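Local coordinates for protein O-methyltransferase family 2 (Planctopirus limnophila, PDB 5I2H) that probably transfers methyl groups from S-adenosyl-L-methionine to hydroxyl groups of small molecules, and binds the flavone apigenin, at residues A35-A38 with V42-I45; Y210-L215 with E237-T242. All coordinates share one frame; numbering follows the deposited sequence.

Contact 1. Residues A35-A38 with V42-I45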
loop_
_atom_site.group_PDB
_atom_site.type_symbol
_atom_site.label_atom_id
_atom_site.label_comp_id
_atom_site.label_asym_id
_atom_site.label_seq_id
_atom_site.Cartn_x
_atom_site.Cartn_y
_atom_site.Cartn_z
ATOM N N ALA A 35 3.804 5.776 11.903
ATOM C CA ALA A 35 3.336 6.793 12.856
ATOM C C ALA A 35 2.878 6.145 14.158
ATOM O O ALA A 35 3.186 6.632 15.253
ATOM C CB ALA A 35 2.192 7.611 12.239
ATOM N N SER A 36 2.140 5.038 14.058
ATOM C CA SER A 36 1.529 4.444 15.246
ATOM C C SER A 36 2.556 3.728 16.108
ATOM O O SER A 36 2.474 3.777 17.349
ATOM C CB SER A 36 0.434 3.480 14.823
ATOM O OG SER A 36 -0.542 4.199 14.113
ATOM N N VAL A 37 3.520 3.049 15.481
ATOM C CA VAL A 37 4.550 2.345 16.249
ATOM C C VAL A 37 5.569 3.322 16.812
ATOM O O VAL A 37 5.879 3.306 18.020
ATOM C CB VAL A 37 5.247 1.289 15.363
ATOM C CG1 VAL A 37 6.517 0.719 16.057
ATOM C CG2 VAL A 37 4.291 0.196 14.974
ATOM N N ALA A 38 6.142 4.167 15.942
ATOM C CA ALA A 38 7.369 4.871 16.310
ATOM C C ALA A 38 7.143 6.261 16.883
ATOM O O ALA A 38 8.024 6.766 17.591
ATOM C CB ALA A 38 8.304 4.978 15.105
ATOM N N VAL A 42 0.907 3.928 20.008
ATOM C CA VAL A 42 -0.474 3.436 20.098
ATOM C C VAL A 42 -0.536 2.047 20.726
ATOM O O VAL A 42 -1.387 1.768 21.581
ATOM C CB VAL A 42 -1.126 3.434 18.707
ATOM C CG1 VAL A 42 -2.516 2.843 18.772
ATOM C CG2 VAL A 42 -1.188 4.835 18.193
ATOM N N PHE A 43 0.318 1.133 20.260
ATOM C CA PHE A 43 0.195 -0.271 20.659
ATOM C C PHE A 43 0.697 -0.484 22.074
ATOM O O PHE A 43 0.075 -1.215 22.852
ATOM C CB PHE A 43 0.939 -1.145 19.659
ATOM C CG PHE A 43 0.483 -0.902 18.246
ATOM C CD1 PHE A 43 -0.786 -1.306 17.848
ATOM C CD2 PHE A 43 1.274 -0.182 17.363
ATOM C CE1 PHE A 43 -1.249 -1.043 16.549
ATOM C CE2 PHE A 43 0.816 0.101 16.073
ATOM C CZ PHE A 43 -0.444 -0.345 15.666
ATOM N N ASP A 44 1.778 0.197 22.440
ATOM C CA ASP A 44 2.245 0.079 23.809
ATOM C C ASP A 44 1.221 0.658 24.780
ATOM O O ASP A 44 1.046 0.129 25.892
ATOM C CB ASP A 44 3.605 0.760 23.944
ATOM C CG ASP A 44 4.707 0.053 23.150
ATOM O OD1 ASP A 44 4.732 -1.189 23.117
ATOM O OD2 ASP A 44 5.540 0.747 22.532
ATOM N N ILE A 45 0.517 1.721 24.378
ATOM C CA ILE A 45 -0.495 2.299 25.256
ATOM C C ILE A 45 -1.676 1.346 25.416
ATOM O O ILE A 45 -2.092 1.022 26.535
ATOM C CB ILE A 45 -0.935 3.671 24.727
ATOM C CG1 ILE A 45 0.202 4.674 24.921
ATOM C CG2 ILE A 45 -2.229 4.115 25.411
ATOM C CD1 ILE A 45 -0.029 6.007 24.242
HETATM O O HOH W 1 3.235 1.608 19.720
#
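Ser36 and Val42, whose CA atoms lie 5.3 Å apart, are the closest CA pair of segments 35-38 and 42-45, on helices 26-39 and 42-48, which a short connection joins in the dimerisation domain, whose family belongs to the helix-turn-helix clan. The backbone bridges the connection directly: Val42 N donates to Ser36 O over 3.1 Å, with an N-H...O angle of 149°. A water reinforces this link, accepting from Phe43 N at 3.0 Å and giving a weak, longer bond back to Ser36 O.

Beside these bonds the Phe43 ring reaches back to the first helix. Its CG lies anti to its own carbonyl carbon (chi1 -54°), which lays the ring against Ser36 and Val37, and both meet it obliquely at one corner. Leu74 of helix 64-76 also touches Ser36, Val42 and Phe43. With an alanine at the Phe43 position, Ser36 CB and Val37 CG2 would probably lose their shared apolar partner, opening a gap between the two helices. Ser36 offers this ring its CB, since OG turns back to Leu32 O in its own helix. The corner carbon, Phe43 CE2, lies 3.6 Å from both Ser36 CB and Val37 CG2.

Contact 2. Residues Y210-L215 with E237-T242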
loop_
_atom_site.group_PDB
_atom_site.type_symbol
_atom_site.label_atom_id
_atom_site.label_comp_id
_atom_site.label_asym_id
_atom_site.label_seq_id
_atom_site.Cartn_x
_atom_site.Cartn_y
_atom_site.Cartn_z
ATOM N N TYR A 210 -20.502 14.434 -13.689
ATOM C CA TYR A 210 -21.646 13.624 -13.281
ATOM C C TYR A 210 -22.942 14.206 -13.822
ATOM O O TYR A 210 -23.830 13.460 -14.261
ATOM C CB TYR A 210 -21.715 13.484 -11.761
ATOM C CG TYR A 210 -20.578 12.632 -11.220
ATOM C CD1 TYR A 210 -20.678 11.250 -11.160
ATOM C CD2 TYR A 210 -19.392 13.212 -10.770
ATOM C CE1 TYR A 210 -19.630 10.472 -10.680
ATOM C CE2 TYR A 210 -18.340 12.438 -10.281
ATOM C CZ TYR A 210 -18.471 11.067 -10.227
ATOM O OH TYR A 210 -17.432 10.283 -9.752
ATOM N N THR A 211 -23.073 15.539 -13.768
ATOM C CA THR A 211 -24.265 16.194 -14.298
ATOM C C THR A 211 -24.352 16.041 -15.806
ATOM O O THR A 211 -25.442 15.790 -16.334
ATOM C CB THR A 211 -24.264 17.664 -13.900
ATOM O OG1 THR A 211 -24.320 17.731 -12.472
ATOM C CG2 THR A 211 -25.472 18.401 -14.478
HETATM N N MSE A 212 -23.220 16.169 -16.518
HETATM C CA MSE A 212 -23.249 15.998 -17.968
HETATM C C MSE A 212 -23.727 14.587 -18.346
HETATM O O MSE A 212 -24.515 14.450 -19.285
HETATM C CB MSE A 212 -21.888 16.292 -18.592
HETATM C CG MSE A 212 -21.471 17.728 -18.343
HETATM SE SE MSE A 212 -19.611 17.904 -18.794
HETATM C CE MSE A 212 -19.369 19.565 -17.768
ATOM N N ALA A 213 -23.282 13.547 -17.627
ATOM C CA ALA A 213 -23.800 12.209 -17.906
ATOM C C ALA A 213 -25.307 12.142 -17.668
ATOM O O ALA A 213 -26.055 11.594 -18.492
ATOM C CB ALA A 213 -23.060 11.167 -17.070
ATOM N N VAL A 214 -25.779 12.684 -16.538
ATOM C CA VAL A 214 -27.218 12.660 -16.279
ATOM C C VAL A 214 -27.971 13.372 -17.398
ATOM O O VAL A 214 -29.016 12.896 -17.875
ATOM C CB VAL A 214 -27.507 13.286 -14.900
ATOM C CG1 VAL A 214 -29.009 13.529 -14.706
ATOM C CG2 VAL A 214 -26.961 12.360 -13.811
ATOM N N LEU A 215 -27.442 14.501 -17.866
ATOM C CA LEU A 215 -28.150 15.229 -18.922
ATOM C C LEU A 215 -28.175 14.457 -20.240
ATOM O O LEU A 215 -29.134 14.614 -21.011
ATOM C CB LEU A 215 -27.517 16.605 -19.161
ATOM C CG LEU A 215 -27.641 17.610 -18.009
ATOM C CD1 LEU A 215 -27.004 18.970 -18.414
ATOM C CD2 LEU A 215 -29.093 17.782 -17.532
ATOM N N GLU A 237 -15.634 23.694 -21.099
ATOM C CA GLU A 237 -15.028 22.899 -22.171
ATOM C C GLU A 237 -15.721 21.548 -22.294
ATOM O O GLU A 237 -16.104 21.111 -23.400
ATOM C CB GLU A 237 -13.526 22.714 -21.898
ATOM C CG GLU A 237 -12.845 21.679 -22.802
ATOM C CD GLU A 237 -12.986 22.030 -24.293
ATOM O OE1 GLU A 237 -13.086 23.231 -24.629
ATOM O OE2 GLU A 237 -13.028 21.118 -25.136
ATOM N N LEU A 238 -15.899 20.869 -21.155
ATOM C CA LEU A 238 -16.448 19.517 -21.210
ATOM C C LEU A 238 -17.922 19.519 -21.606
ATOM O O LEU A 238 -18.378 18.589 -22.292
ATOM C CB LEU A 238 -16.231 18.803 -19.867
ATOM C CG LEU A 238 -14.761 18.660 -19.461
ATOM C CD1 LEU A 238 -14.711 17.965 -18.121
ATOM C CD2 LEU A 238 -13.977 17.891 -20.561
ATOM N N ALA A 239 -18.666 20.567 -21.233
ATOM C CA ALA A 239 -20.053 20.685 -21.680
ATOM C C ALA A 239 -20.135 20.774 -23.193
ATOM O O ALA A 239 -21.067 20.239 -23.798
ATOM C CB ALA A 239 -20.729 21.917 -21.066
ATOM N N GLU A 240 -19.177 21.465 -23.824
ATOM C CA GLU A 240 -19.155 21.498 -25.288
ATOM C C GLU A 240 -18.842 20.124 -25.865
ATOM O O GLU A 240 -19.485 19.682 -26.833
ATOM C CB GLU A 240 -18.141 22.529 -25.805
ATOM C CG GLU A 240 -18.391 23.959 -25.362
ATOM C CD GLU A 240 -19.488 24.673 -26.113
ATOM O OE1 GLU A 240 -20.132 24.063 -27.015
ATOM O OE2 GLU A 240 -19.679 25.886 -25.818
ATOM N N GLN A 241 -17.867 19.428 -25.286
ATOM C CA GLN A 241 -17.505 18.123 -25.810
ATOM C C GLN A 241 -18.664 17.147 -25.727
ATOM O O GLN A 241 -18.874 16.356 -26.654
ATOM C CB GLN A 241 -16.312 17.565 -25.053
ATOM C CG GLN A 241 -15.020 18.320 -25.282
ATOM C CD GLN A 241 -13.884 17.677 -24.529
ATOM O OE1 GLN A 241 -13.943 16.482 -24.215
ATOM N NE2 GLN A 241 -12.844 18.453 -24.231
ATOM N N THR A 242 -19.419 17.173 -24.619
ATOM C CA THR A 242 -20.481 16.199 -24.400
ATOM C C THR A 242 -21.802 16.654 -25.010
ATOM O O THR A 242 -22.792 15.922 -24.912
ATOM C CB THR A 242 -20.676 15.913 -22.894
ATOM O OG1 THR A 242 -20.927 17.145 -22.202
ATOM C CG2 THR A 242 -19.423 15.224 -22.299
#
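Two helices on one side of the central beta-sheet of the methyltransferase domain, 209-217 and 229-241, are bridged here by a single long side chain, the selenomethionine Met212, against Leu238, Ala239 and Thr242. No hydrogen bond crosses between the segments; the contact is made by van der Waals packing. Met212 and Ala239 mark the closest backbone approach, with CA atoms 6.8 Å apart. Beyond CG the Met212 chain is extended (chi2 167°, chi3 -161°), which carries SE and CE across to the facing helix. There SE rests 3.7 Å from Leu238 CB and equally near the Leu238 carbonyl carbon, while the terminal CE comes to 3.7 Å from Ala239 N. The Met212 and Leu238 side chains cross at about a right angle, and it is the CB of the leucine, not its branched end, that touches.

In this Rossmann-like fold, helix 209-217 follows strand 199-203 and leads to strand 222-227, while helix 229-241 connects that strand to the edge strand 248-252. Leu248 of the edge strand touches both Met212 and Ala239, so the sheet closes one border of the contact.

One turn on from Leu238, Thr242 OG1 lies 3.7 Å from Met212 SE. The same hydroxyl donates to Leu238 O at 2.9 Å, tilted 28° from the carbonyl plane. Leu238 O also receives the backbone bond from Thr242 N; it is thus gripped by two donors, and the bond from OG1 itself holds the hydroxyl beside the selenium. On the outer flank of the helix, Gln241 NE2 donates almost straight to the anti lone pair of Glu237 OE2 over 2.8 Å, the acceptor lying in the amide plane.

Overall arrangement
Contact 1 and contact 2 lie in different domains of the chain: 35-38 with 42-45 in the dimerisation domain, 210-215 with 237-242 in the Rossmann-like methyltransferase domain. Their centres are 48 Å apart and their nearest atoms about 30 Å, on opposite sides of the chain's centre, and they follow one another along the sequence without interleaving. No residue of either contact is among those lining the apigenin pocket, which include Arg168, Asn270, His273 and Asp274. Helix 154-179 carries the pocket residues Leu161, Leu165 and Arg168, and its Ala169 and Val172 touch Tyr210, which lies in segment 210-215 but does not itself reach 237-242.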